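Hemolysin-related protein (Vibrio cholerae serotype O1, PDB 6MLT) is a secreted biofilm matrix protein that binds calcium and sodium ions and probably carbohydrate, and is thought to contribute to biofilm adhesion. Local coordinates at residues Q30-P35 against N542-E547; A467-N472 against Q494-M499; G474-S479 against L520-V525; A514-T519 against S548-G553. One frame throughout, in Å; residues are numbered along the deposited sequence.

How the interactions relate
All four interactions cluster around the ring closure of a beta-propeller; three involve the closing blade, and interaction 2 lies one blade further back. Interaction 1 joins the closing blade to the blade of strands 28-30 to 93-94; interactions 3 and 4 join it to the blade of strands 478-481 to 509-514, and interaction 2 joins the latter blade to the linker leaving strand 462-467. The centres of interactions 1 and 4 lie about 5 Å apart, bridged by D543 OD2 to H552 ND1 and N542 OD1 to G518 N, both 2.8 Å. R496 and D470 connect interaction 2 to interaction 4, and E522 OE2 connects interaction 3 to S517 OG at 2.6 Å. All four lie away from the annotated metal sites.

Interaction 1 of 4, residues Q30-P35 against N542-E547; sequences QVMAAP and NDYDRE
At the seam between two blades of the beta-propeller, the Q30 amide meets D543 with both of its polar atoms. OE1 accepts the backbone N of D543 at 2.7 Å, with the donor in the carbonyl plane. NE2 gives its N-H to D543 OD1, 2.9 Å away and close to the plane of the amide. The amide and carboxylate are turned only 27° from each other, and the paired bonds fix the rotation of the Q30 end group. A bend at chi2 (-76°) swings the glutamine amide round to this backbone and carboxylate pair. The other oxygen, D543 OD2, is held by H552 ND1. Next door, N542 ND2 donates to V31 O at 3.0 Å in a nearly straight bond (171°), coming from above the carbonyl plane instead of along a lone pair. N542 OD1 takes the N-H of G518, and ND2 also bonds S517 OG, so the buried amide is gripped at both ends. Y544 receives Q30 OE1 at its edge, 4.0 Å from CD2. M32 makes a Met-aromatic contact with the same ring: SD lies at the edge, 5.4 Å from the centroid, and the bend at chi3 carries CE to 3.4 Å from Y544 OH. The 30-35 segment links strands 28-30 and 36-38, and Q30 and M32 also touch F62 of strand 56-63. The 542-547 segment begins the loop between strands 536-541 and 553-559 of the closing blade, where V31 packs on V540.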
# COMPACT_ATOMS: atom_id res chain seq x y z
N GLN A 30 -6.77 -30.62 -1.45
CA GLN A 30 -5.96 -29.81 -2.36
C GLN A 30 -6.31 -28.34 -2.16
O GLN A 30 -7.47 -28.01 -1.91
CB GLN A 30 -6.23 -30.19 -3.82
CG GLN A 30 -6.16 -31.68 -4.13
CD GLN A 30 -4.73 -32.19 -4.20
OE1 GLN A 30 -3.88 -31.59 -4.86
NE2 GLN A 30 -4.45 -33.29 -3.51
N VAL A 31 -5.31 -27.47 -2.27
CA VAL A 31 -5.54 -26.03 -2.10
C VAL A 31 -4.81 -25.28 -3.21
O VAL A 31 -3.64 -25.57 -3.50
CB VAL A 31 -5.09 -25.54 -0.71
CG1 VAL A 31 -5.49 -24.09 -0.51
CG2 VAL A 31 -5.69 -26.41 0.38
N MET A 32 -5.51 -24.33 -3.84
CA MET A 32 -4.91 -23.56 -4.93
C MET A 32 -5.41 -22.12 -4.93
O MET A 32 -5.44 -21.47 -5.98
CB MET A 32 -5.20 -24.25 -6.28
CG MET A 32 -4.32 -23.77 -7.44
SD MET A 32 -4.08 -25.03 -8.72
CE MET A 32 -5.78 -25.45 -9.12
N ALA A 33 -5.79 -21.60 -3.76
CA ALA A 33 -6.15 -20.20 -3.60
C ALA A 33 -5.38 -19.64 -2.41
O ALA A 33 -5.06 -20.35 -1.46
CB ALA A 33 -7.66 -20.01 -3.39
N ALA A 34 -5.07 -18.35 -2.49
CA ALA A 34 -4.19 -17.74 -1.50
C ALA A 34 -4.80 -17.85 -0.10
O ALA A 34 -6.02 -17.72 0.06
CB ALA A 34 -3.94 -16.27 -1.84
N PRO A 35 -3.99 -18.09 0.92
CA PRO A 35 -4.52 -18.21 2.28
C PRO A 35 -4.87 -16.85 2.87
O PRO A 35 -4.32 -15.82 2.48
CB PRO A 35 -3.37 -18.86 3.05
CG PRO A 35 -2.14 -18.35 2.35
CD PRO A 35 -2.52 -18.18 0.90
N ASN A 542 -0.91 -28.31 -3.96
CA ASN A 542 -1.75 -29.34 -4.54
C ASN A 542 -0.87 -30.22 -5.42
O ASN A 542 0.15 -29.77 -5.95
CB ASN A 542 -2.90 -28.73 -5.35
CG ASN A 542 -2.41 -27.75 -6.39
OD1 ASN A 542 -2.02 -28.14 -7.49
ND2 ASN A 542 -2.43 -26.47 -6.04
N ASP A 543 -1.29 -31.47 -5.59
CA ASP A 543 -0.48 -32.45 -6.31
C ASP A 543 -1.33 -33.31 -7.24
O ASP A 543 -0.93 -34.43 -7.57
CB ASP A 543 0.31 -33.33 -5.34
CG ASP A 543 -0.57 -34.05 -4.33
OD1 ASP A 543 -1.81 -34.02 -4.48
OD2 ASP A 543 -0.01 -34.65 -3.39
N TYR A 544 -2.48 -32.80 -7.68
CA TYR A 544 -3.34 -33.57 -8.57
C TYR A 544 -2.73 -33.71 -9.96
O TYR A 544 -3.05 -34.67 -10.67
CB TYR A 544 -4.72 -32.90 -8.69
CG TYR A 544 -4.68 -31.54 -9.35
CD1 TYR A 544 -4.73 -31.42 -10.74
CD2 TYR A 544 -4.56 -30.39 -8.59
CE1 TYR A 544 -4.67 -30.18 -11.34
CE2 TYR A 544 -4.50 -29.15 -9.19
CZ TYR A 544 -4.55 -29.05 -10.57
OH TYR A 544 -4.48 -27.80 -11.16
N ASP A 545 -1.86 -32.79 -10.37
CA ASP A 545 -1.32 -32.77 -11.73
C ASP A 545 0.05 -33.43 -11.77
O ASP A 545 0.90 -33.17 -10.91
CB ASP A 545 -1.22 -31.33 -12.25
CG ASP A 545 -0.87 -31.26 -13.73
OD1 ASP A 545 0.27 -31.62 -14.10
OD2 ASP A 545 -1.73 -30.83 -14.53
N ARG A 546 0.27 -34.27 -12.78
CA ARG A 546 1.50 -35.04 -12.87
C ARG A 546 2.73 -34.15 -12.96
O ARG A 546 3.82 -34.54 -12.53
CB ARG A 546 1.45 -35.98 -14.08
N GLU A 547 2.59 -32.95 -13.52
CA GLU A 547 3.70 -32.02 -13.64
C GLU A 547 3.91 -31.16 -12.40
O GLU A 547 4.78 -30.28 -12.41
CB GLU A 547 3.51 -31.11 -14.87
CG GLU A 547 3.55 -31.87 -16.19
CD GLU A 547 3.51 -30.94 -17.39
OE1 GLU A 547 2.89 -29.86 -17.29
OE2 GLU A 547 4.10 -31.29 -18.44

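Interaction 2 of 4, residues A467-N472 against Q494-M499; sequences ANDDLN and QDRLRM
N472 lies over one face of the R496 guanidinium, its CB 3.4 Å from NH1 and its ND2 4.0 Å above the centre of the group. The two planes are 26° apart, so the amide is tilted only modestly, with its ND2 end over the guanidinium. This pairs the linker leaving one propeller blade with the hairpin turn between strands 490-494 and 498-502 of the next blade. R496 is bent at chi2 and chi3, which folds the guanidinium back beside the linker. Its NE and NH2 are bound by S517 O and S548 OG, while N472 ND2 goes to G518 O. At the guanidinium edge, in plane, a water takes NH1 at 2.8 Å and donates to D469 OD1. Along the linker, N468 ND2 reaches Q494 O at 3.1 Å in an almost straight bond (175°), from well above the carbonyl plane. N468 OD1 bonds R500 and, through a second water, R498 O. D469 O accepts a weak bond from R496 N and lies 3.2 Å from D495 CB. D495 holds the turn in shape. Its OD1 takes the backbone N-H groups of L497 and R498, the first closing an Asx turn. R498 approaches D495 side-on in its guanidinium plane, NE and NH2 both ending on OD2, the NH2 to OD2 salt bridge measuring 2.7 Å.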
# COMPACT_ATOMS: atom_id res chain seq x y z
N ALA A 467 13.56 -16.52 -14.42
CA ALA A 467 12.78 -17.59 -15.01
C ALA A 467 11.99 -18.32 -13.94
O ALA A 467 12.50 -18.61 -12.85
CB ALA A 467 13.69 -18.57 -15.76
N ASN A 468 10.72 -18.60 -14.26
CA ASN A 468 9.76 -19.14 -13.30
C ASN A 468 8.67 -19.83 -14.11
O ASN A 468 7.86 -19.16 -14.76
CB ASN A 468 9.19 -18.02 -12.43
CG ASN A 468 8.39 -18.53 -11.24
OD1 ASN A 468 8.94 -19.07 -10.28
ND2 ASN A 468 7.07 -18.34 -11.30
N ASP A 469 8.67 -21.17 -14.09
CA ASP A 469 7.83 -21.97 -14.99
C ASP A 469 6.37 -21.89 -14.57
O ASP A 469 5.96 -22.48 -13.57
CB ASP A 469 8.31 -23.43 -14.98
CG ASP A 469 7.30 -24.40 -15.62
OD1 ASP A 469 6.37 -23.96 -16.33
OD2 ASP A 469 7.45 -25.63 -15.40
N ASP A 470 5.56 -21.17 -15.36
CA ASP A 470 4.13 -21.16 -15.11
C ASP A 470 3.35 -21.31 -16.41
O ASP A 470 2.29 -20.69 -16.59
CB ASP A 470 3.69 -19.90 -14.37
CG ASP A 470 2.33 -20.07 -13.75
OD1 ASP A 470 2.08 -21.19 -13.26
OD2 ASP A 470 1.52 -19.12 -13.77
N LEU A 471 3.84 -22.16 -17.31
CA LEU A 471 3.17 -22.36 -18.59
C LEU A 471 1.71 -22.76 -18.41
O LEU A 471 0.88 -22.47 -19.28
CB LEU A 471 3.89 -23.43 -19.40
CG LEU A 471 4.73 -22.91 -20.56
CD1 LEU A 471 6.04 -22.37 -20.02
CD2 LEU A 471 4.96 -24.00 -21.58
N ASN A 472 1.38 -23.43 -17.31
CA ASN A 472 0.04 -23.98 -17.10
C ASN A 472 -1.01 -22.92 -16.78
O ASN A 472 -2.21 -23.23 -16.84
CB ASN A 472 0.06 -25.01 -15.97
CG ASN A 472 -1.22 -25.81 -15.89
OD1 ASN A 472 -1.75 -26.27 -16.90
ND2 ASN A 472 -1.73 -25.99 -14.68
N GLN A 494 6.09 -18.38 -6.65
CA GLN A 494 5.67 -19.77 -6.72
C GLN A 494 5.67 -20.19 -8.18
O GLN A 494 5.27 -19.41 -9.05
CB GLN A 494 4.27 -19.94 -6.11
CG GLN A 494 3.65 -21.31 -6.31
CD GLN A 494 4.29 -22.36 -5.42
OE1 GLN A 494 4.48 -22.14 -4.23
NE2 GLN A 494 4.64 -23.49 -6.00
N ASP A 495 6.13 -21.41 -8.46
CA ASP A 495 5.91 -21.98 -9.79
C ASP A 495 5.30 -23.37 -9.66
O ASP A 495 4.54 -23.62 -8.72
CB ASP A 495 7.20 -21.96 -10.63
CG ASP A 495 8.29 -22.91 -10.14
OD1 ASP A 495 8.12 -23.66 -9.16
OD2 ASP A 495 9.36 -22.90 -10.79
N ARG A 496 5.56 -24.27 -10.61
CA ARG A 496 4.90 -25.57 -10.56
C ARG A 496 5.41 -26.43 -9.40
O ARG A 496 4.65 -27.23 -8.86
CB ARG A 496 5.10 -26.33 -11.88
CG ARG A 496 4.46 -25.66 -13.12
CD ARG A 496 2.97 -25.39 -12.97
NE ARG A 496 2.19 -26.59 -12.69
CZ ARG A 496 1.84 -27.49 -13.61
NH1 ARG A 496 2.21 -27.34 -14.87
NH2 ARG A 496 1.12 -28.55 -13.25
N LEU A 497 6.67 -26.25 -9.00
CA LEU A 497 7.31 -27.17 -8.06
C LEU A 497 7.98 -26.51 -6.87
O LEU A 497 8.34 -27.23 -5.93
CB LEU A 497 8.37 -28.01 -8.79
CG LEU A 497 7.86 -28.92 -9.91
CD1 LEU A 497 9.02 -29.49 -10.71
CD2 LEU A 497 7.00 -30.04 -9.33
N ARG A 498 8.16 -25.20 -6.86
CA ARG A 498 8.96 -24.53 -5.85
C ARG A 498 8.34 -23.21 -5.46
O ARG A 498 7.83 -22.48 -6.32
CB ARG A 498 10.40 -24.25 -6.35
CG ARG A 498 11.00 -25.31 -7.25
CD ARG A 498 12.17 -24.75 -8.04
NE ARG A 498 11.72 -23.92 -9.15
CZ ARG A 498 12.54 -23.24 -9.95
NH1 ARG A 498 13.85 -23.29 -9.76
NH2 ARG A 498 12.05 -22.51 -10.95
N MET A 499 8.40 -22.90 -4.18
CA MET A 499 8.25 -21.55 -3.68
C MET A 499 9.65 -20.98 -3.47
O MET A 499 10.54 -21.70 -3.00
CB MET A 499 7.45 -21.53 -2.37
CG MET A 499 7.28 -20.15 -1.74
SD MET A 499 8.70 -19.66 -0.72
CE MET A 499 8.31 -17.93 -0.45
O HOH W 1 9.34 -20.33 -7.85
O HOH W 2 3.51 -25.35 -16.40

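Interaction 3 of 4, residues G474-S479 against L520-V525; sequences GKIGVS and LWEYPV
W521 has L520 CB over one face, 3.6 Å above the plane and offset toward the rim, while K475 comes to the indole obliquely, with CD 3.9 Å from CE3. The K475 and W521 side chains run side by side and point the same way. Y523 is also met obliquely, by V478 O and S479 CB; V478 O is buried and has no hydrogen-bond partner in the model. Both aromatic residues belong to the chain entering strand 525-527 of the closing propeller blade, and the opposing segment enters strand 478-481 of the blade before. The two run nearly parallel, 9° apart. Midway along, G477 N donates to E522 O at 2.9 Å, with a bend (134°) at the hydrogen. K475 O faces W521 CA and L520 O faces I476 CA in C-H...O contacts, the latter at 3.2 Å. The turn at chi2 of I476 brings its CD1 to 3.4 Å from E522 OE1. That carboxylate is kept in place by L520 N, which uses the syn lone pair of OE1, and by S517 OG on OE2. Beyond the interface, W521 meets W222 edge-to-face and Y523 OH bonds Y576 O. At the far end, S479 OG donates to P524 O at 2.7 Å, from a position tilted 34° out of the carbonyl plane.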
# COMPACT_ATOMS: atom_id res chain seq x y z
N GLY A 474 -0.06 -18.84 -16.23
CA GLY A 474 0.28 -17.47 -16.56
C GLY A 474 -0.34 -16.43 -15.66
O GLY A 474 -0.31 -15.25 -15.99
N LYS A 475 -0.91 -16.84 -14.52
CA LYS A 475 -1.55 -15.91 -13.60
C LYS A 475 -1.00 -15.99 -12.18
O LYS A 475 -1.50 -15.27 -11.31
CB LYS A 475 -3.07 -16.16 -13.57
CG LYS A 475 -3.76 -16.02 -14.92
CD LYS A 475 -5.29 -16.11 -14.78
CE LYS A 475 -6.00 -16.06 -16.13
NZ LYS A 475 -5.66 -17.22 -16.99
N ILE A 476 0.01 -16.82 -11.93
CA ILE A 476 0.41 -17.11 -10.56
C ILE A 476 0.79 -15.82 -9.83
O ILE A 476 1.32 -14.88 -10.42
CB ILE A 476 1.55 -18.14 -10.52
CG1 ILE A 476 1.85 -18.58 -9.07
CG2 ILE A 476 2.82 -17.57 -11.16
CD1 ILE A 476 0.70 -19.34 -8.40
N GLY A 477 0.50 -15.79 -8.54
CA GLY A 477 0.68 -14.59 -7.76
C GLY A 477 2.06 -14.47 -7.14
O GLY A 477 2.87 -15.40 -7.18
N VAL A 478 2.30 -13.29 -6.58
CA VAL A 478 3.50 -12.97 -5.82
C VAL A 478 3.07 -12.14 -4.63
O VAL A 478 1.98 -11.57 -4.60
CB VAL A 478 4.53 -12.19 -6.67
CG1 VAL A 478 5.03 -13.05 -7.83
CG2 VAL A 478 3.93 -10.89 -7.18
N SER A 479 3.94 -12.08 -3.62
CA SER A 479 3.76 -11.17 -2.50
C SER A 479 5.13 -10.66 -2.08
O SER A 479 6.15 -11.02 -2.67
CB SER A 479 3.02 -11.84 -1.34
OG SER A 479 3.83 -12.84 -0.75
N LEU A 520 -2.89 -21.18 -10.07
CA LEU A 520 -3.90 -20.27 -10.58
C LEU A 520 -3.34 -18.88 -10.35
O LEU A 520 -2.46 -18.43 -11.10
CB LEU A 520 -5.24 -20.53 -9.88
CG LEU A 520 -5.95 -21.83 -10.26
CD1 LEU A 520 -7.11 -22.05 -9.31
CD2 LEU A 520 -6.41 -21.78 -11.71
N TRP A 521 -3.78 -18.18 -9.30
CA TRP A 521 -3.21 -16.88 -8.96
C TRP A 521 -2.93 -16.76 -7.46
O TRP A 521 -2.88 -15.64 -6.94
CB TRP A 521 -4.14 -15.75 -9.45
CG TRP A 521 -5.57 -16.02 -9.17
CD1 TRP A 521 -6.29 -15.66 -8.06
CD2 TRP A 521 -6.48 -16.74 -10.01
NE1 TRP A 521 -7.58 -16.11 -8.17
CE2 TRP A 521 -7.73 -16.78 -9.35
CE3 TRP A 521 -6.36 -17.37 -11.26
CZ2 TRP A 521 -8.84 -17.42 -9.89
CZ3 TRP A 521 -7.47 -18.00 -11.80
CH2 TRP A 521 -8.69 -18.02 -11.11
N GLU A 522 -2.73 -17.88 -6.77
CA GLU A 522 -2.42 -17.85 -5.35
C GLU A 522 -1.02 -17.28 -5.13
O GLU A 522 -0.21 -17.18 -6.06
CB GLU A 522 -2.53 -19.26 -4.75
CG GLU A 522 -1.38 -20.23 -5.10
CD GLU A 522 -1.57 -21.04 -6.39
OE1 GLU A 522 -2.30 -20.61 -7.32
OE2 GLU A 522 -0.94 -22.13 -6.48
N TYR A 523 -0.73 -16.91 -3.88
CA TYR A 523 0.62 -16.49 -3.52
C TYR A 523 0.89 -16.91 -2.08
O TYR A 523 -0.05 -17.17 -1.32
CB TYR A 523 0.82 -14.98 -3.68
CG TYR A 523 -0.25 -14.11 -3.05
CD1 TYR A 523 -0.32 -13.96 -1.67
CD2 TYR A 523 -1.18 -13.43 -3.82
CE1 TYR A 523 -1.30 -13.17 -1.08
CE2 TYR A 523 -2.16 -12.62 -3.24
CZ TYR A 523 -2.21 -12.50 -1.86
OH TYR A 523 -3.16 -11.71 -1.26
N PRO A 524 2.15 -17.00 -1.68
CA PRO A 524 2.46 -17.24 -0.27
C PRO A 524 2.23 -15.98 0.55
O PRO A 524 2.27 -14.86 0.04
CB PRO A 524 3.95 -17.63 -0.28
CG PRO A 524 4.33 -17.75 -1.73
CD PRO A 524 3.37 -16.90 -2.49
N VAL A 525 2.00 -16.18 1.85
CA VAL A 525 1.69 -15.09 2.77
C VAL A 525 2.62 -15.18 3.97
O VAL A 525 2.82 -16.26 4.54
CB VAL A 525 0.22 -15.15 3.24
CG1 VAL A 525 -0.02 -14.26 4.47
CG2 VAL A 525 -0.70 -14.75 2.09

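Interaction 4 of 4, residues A514-T519 against S548-G553; sequences ANSSGT and SQVNHG
S516 starts with its CB 3.3 Å from S548 O and 3.8 Å from V550 CG2, then ends in an OG gripped by successive backbone groups. OG stands between the backbone N and the carbonyl carbon (chi1 58°), facing the loop, where it accepts V550 N and N551 N, each at 3.0 Å. N542 O takes its remaining bond, so this buried hydroxyl is tied on several sides. N551 answers with its amide: OD1 receives S516 N at 2.9 Å, in the carbonyl plane, and ND2 donates to N515 OD1 at 3.2 Å. The two asparagine amides are turned 77° apart, nearly perpendicular, and the ND2 of N515 is bonded to V540. S548 lays CB against S517 O, 3.3 Å away, while its OG is held by R496. A514 CB meets V550 CG1 at the more exposed end. The contact joins the linker between two blades to the 536-541/553-559 loop of the closing blade. It lies next to the velcro closure of the beta-propeller, in which strand 553-559 pairs with the N-terminal strand 13-19.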
# COMPACT_ATOMS: atom_id res chain seq x y z
N ALA A 514 10.39 -26.72 -1.55
CA ALA A 514 9.60 -27.59 -2.41
C ALA A 514 8.12 -27.44 -2.08
O ALA A 514 7.71 -27.66 -0.94
CB ALA A 514 10.05 -29.04 -2.24
N ASN A 515 7.33 -27.08 -3.08
CA ASN A 515 5.91 -26.81 -2.89
C ASN A 515 5.26 -26.78 -4.27
O ASN A 515 5.61 -25.93 -5.10
CB ASN A 515 5.71 -25.48 -2.16
CG ASN A 515 4.28 -25.27 -1.68
OD1 ASN A 515 3.84 -25.91 -0.73
ND2 ASN A 515 3.56 -24.36 -2.33
N SER A 516 4.33 -27.70 -4.52
CA SER A 516 3.80 -27.89 -5.86
C SER A 516 2.41 -27.27 -6.01
O SER A 516 1.66 -27.13 -5.05
CB SER A 516 3.72 -29.37 -6.23
OG SER A 516 2.94 -30.11 -5.31
N SER A 517 2.09 -26.91 -7.25
CA SER A 517 0.76 -26.40 -7.59
C SER A 517 0.56 -26.44 -9.10
O SER A 517 1.50 -26.16 -9.87
CB SER A 517 0.57 -24.97 -7.08
OG SER A 517 -0.72 -24.49 -7.44
N GLY A 518 -0.66 -26.77 -9.52
CA GLY A 518 -1.05 -26.51 -10.90
C GLY A 518 -1.00 -25.03 -11.23
O GLY A 518 -0.83 -24.67 -12.41
N THR A 519 -1.10 -24.18 -10.21
CA THR A 519 -1.05 -22.72 -10.23
C THR A 519 -2.32 -22.12 -10.82
O THR A 519 -2.79 -22.52 -11.90
CB THR A 519 0.18 -22.16 -10.95
OG1 THR A 519 0.09 -22.38 -12.36
CG2 THR A 519 1.46 -22.78 -10.40
N SER A 548 3.13 -31.38 -11.34
CA SER A 548 3.29 -30.60 -10.11
C SER A 548 2.84 -31.48 -8.94
O SER A 548 1.85 -31.23 -8.26
CB SER A 548 2.53 -29.28 -10.16
OG SER A 548 1.19 -29.45 -10.58
N GLN A 549 3.60 -32.55 -8.69
CA GLN A 549 3.20 -33.61 -7.77
C GLN A 549 4.25 -33.72 -6.66
O GLN A 549 5.09 -34.62 -6.68
CB GLN A 549 3.02 -34.92 -8.54
CG GLN A 549 2.07 -35.90 -7.90
CD GLN A 549 1.40 -36.80 -8.93
OE1 GLN A 549 2.05 -37.63 -9.55
NE2 GLN A 549 0.09 -36.62 -9.12
N VAL A 550 4.19 -32.80 -5.70
CA VAL A 550 5.12 -32.81 -4.57
C VAL A 550 4.34 -32.98 -3.28
O VAL A 550 4.62 -33.88 -2.48
CB VAL A 550 5.97 -31.53 -4.52
CG1 VAL A 550 6.84 -31.51 -3.26
CG2 VAL A 550 6.83 -31.42 -5.77
N ASN A 551 3.37 -32.09 -3.05
CA ASN A 551 2.65 -32.08 -1.78
C ASN A 551 1.28 -31.46 -1.99
O ASN A 551 0.95 -30.97 -3.08
CB ASN A 551 3.45 -31.32 -0.71
CG ASN A 551 3.74 -29.87 -1.09
OD1 ASN A 551 3.87 -29.53 -2.26
ND2 ASN A 551 3.84 -29.00 -0.09
N HIS A 552 0.45 -31.53 -0.95
CA HIS A 552 -0.88 -30.95 -0.99
C HIS A 552 -1.28 -30.50 0.41
O HIS A 552 -0.94 -31.13 1.40
CB HIS A 552 -1.92 -31.95 -1.53
CG HIS A 552 -2.07 -33.19 -0.71
ND1 HIS A 552 -1.38 -34.36 -0.98
CD2 HIS A 552 -2.85 -33.46 0.37
CE1 HIS A 552 -1.73 -35.29 -0.11
NE2 HIS A 552 -2.61 -34.77 0.72
N GLY A 553 -2.02 -29.38 0.46
CA GLY A 553 -2.58 -28.86 1.70
C GLY A 553 -2.04 -27.48 2.00
O GLY A 553 -1.97 -26.61 1.12